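PDB 5BPK: gamma-glutamyltranspeptidase (Ggt) from Helicobacter pylori 26695, which probably transfers gamma-glutamyl groups from glutathione and related compounds to acceptor amino acids or to water, as an N-terminal nucleophile hydrolase. Local coordinates for residues Glu104-Pro107 / Leu108-Lys112. Sequence-based numbering, arbitrary orientation.
Sequences EKAP and LKATK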
loop_
_atom_site.group_PDB
_atom_site.type_symbol
_atom_site.label_atom_id
_atom_site.label_comp_id
_atom_site.label_asym_id
_atom_site.label_seq_id
_atom_site.Cartn_x
_atom_site.Cartn_y
_atom_site.Cartn_z
ATOM N N GLU A 104 3.453 9.359 -6.139
ATOM C CA GLU A 104 4.361 10.499 -6.246
ATOM C C GLU A 104 5.200 10.423 -7.514
ATOM O O GLU A 104 5.478 9.334 -8.034
ATOM C CB GLU A 104 5.290 10.615 -5.046
ATOM C CG GLU A 104 4.591 10.720 -3.697
ATOM C CD GLU A 104 4.490 9.380 -2.992
ATOM O OE1 GLU A 104 4.014 8.402 -3.626
ATOM O OE2 GLU A 104 4.882 9.324 -1.804
ATOM N N LYS A 105 5.617 11.598 -7.990
ATOM C CA LYS A 105 6.516 11.719 -9.134
ATOM C C LYS A 105 7.887 12.191 -8.691
ATOM O O LYS A 105 8.001 13.063 -7.802
ATOM C CB LYS A 105 5.971 12.740 -10.119
ATOM C CG LYS A 105 4.664 12.354 -10.769
ATOM C CD LYS A 105 3.974 13.549 -11.422
ATOM C CE LYS A 105 4.762 14.178 -12.570
ATOM N NZ LYS A 105 4.038 15.351 -13.168
ATOM N N ALA A 106 8.927 11.689 -9.347
ATOM C CA ALA A 106 10.250 12.261 -9.157
ATOM C C ALA A 106 10.188 13.721 -9.591
ATOM O O ALA A 106 9.593 14.021 -10.616
ATOM C CB ALA A 106 11.299 11.491 -9.953
ATOM N N PRO A 107 10.816 14.635 -8.820
ATOM C CA PRO A 107 10.728 16.035 -9.203
ATOM C C PRO A 107 11.425 16.326 -10.530
ATOM O O PRO A 107 12.237 15.519 -11.011
ATOM C CB PRO A 107 11.426 16.756 -8.042
ATOM C CG PRO A 107 11.258 15.845 -6.889
ATOM C CD PRO A 107 11.403 14.478 -7.478
ATOM N N LEU A 108 11.124 17.494 -11.091
ATOM C CA LEU A 108 11.661 17.895 -12.394
ATOM C C LEU A 108 13.184 17.927 -12.406
ATOM O O LEU A 108 13.807 17.675 -13.443
ATOM C CB LEU A 108 11.108 19.272 -12.792
ATOM C CG LEU A 108 9.671 19.268 -13.310
ATOM C CD1 LEU A 108 8.992 20.633 -13.129
ATOM C CD2 LEU A 108 9.659 18.826 -14.764
ATOM N N LYS A 109 13.784 18.237 -11.257
ATOM C CA LYS A 109 15.243 18.299 -11.150
ATOM C C LYS A 109 15.886 16.964 -10.762
ATOM O O LYS A 109 17.093 16.886 -10.601
ATOM C CB LYS A 109 15.664 19.438 -10.205
ATOM C CG LYS A 109 15.457 20.831 -10.832
ATOM C CD LYS A 109 14.313 21.635 -10.212
ATOM C CE LYS A 109 13.234 22.019 -11.236
ATOM N NZ LYS A 109 11.929 22.393 -10.599
ATOM N N ALA A 110 15.086 15.901 -10.648
ATOM C CA ALA A 110 15.607 14.578 -10.333
ATOM C C ALA A 110 16.518 14.042 -11.433
ATOM O O ALA A 110 16.308 14.304 -12.617
ATOM C CB ALA A 110 14.457 13.608 -10.105
ATOM N N THR A 111 17.524 13.278 -11.022
ATOM C CA THR A 111 18.446 12.629 -11.946
ATOM C C THR A 111 18.771 11.210 -11.492
ATOM O O THR A 111 18.678 10.867 -10.308
ATOM C CB THR A 111 19.757 13.435 -12.100
ATOM O OG1 THR A 111 20.432 13.513 -10.843
ATOM C CG2 THR A 111 19.485 14.841 -12.624
ATOM N N LYS A 112 19.171 10.395 -12.458
ATOM C CA LYS A 112 19.478 8.986 -12.237
ATOM C C LYS A 112 20.370 8.734 -11.012
ATOM O O LYS A 112 20.079 7.882 -10.178
ATOM C CB LYS A 112 20.134 8.435 -13.504
ATOM C CG LYS A 112 20.394 6.955 -13.483
ATOM C CD LYS A 112 20.940 6.494 -14.829
ATOM C CE LYS A 112 22.157 5.625 -14.654
ATOM N NZ LYS A 112 23.341 6.409 -14.199
#
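A110 N donates a hydrogen bond to P107 O, 2.9 Å away with an angle of 158° at the hydrogen, and this closes a type I beta turn over P107, L108, K109 and A110. Just before the turn, A106 CB meets A110 CB at 3.8 Å. A110 CB also lies 4.1 Å from P107 CD, so one methyl touches both another methyl and the proline ring.

From CB, which sits close to the next amide simply because the chain connects them, the proline ring runs through CG to CD, the atom that faces the A110 methyl. The ring also packs on I250, I251 and D255 of the same chain. The CB of L108 points away from 104-107 overall; chi1 of -77° sets CG anti to its own carbonyl carbon, and the side chain packs on E254 and on N67 of the neighbouring subunit.

L108 N is taken by D255 OD1, a second polar tie for the turn. The work is thus divided in this loop after strand 97-102, at the interface between subunits: one backbone bond closes the turn, the D255 carboxylate accepts the L108 N-H, and methyl and ring contacts add apolar packing, so that these polar backbone atoms of a mostly buried bend have partners.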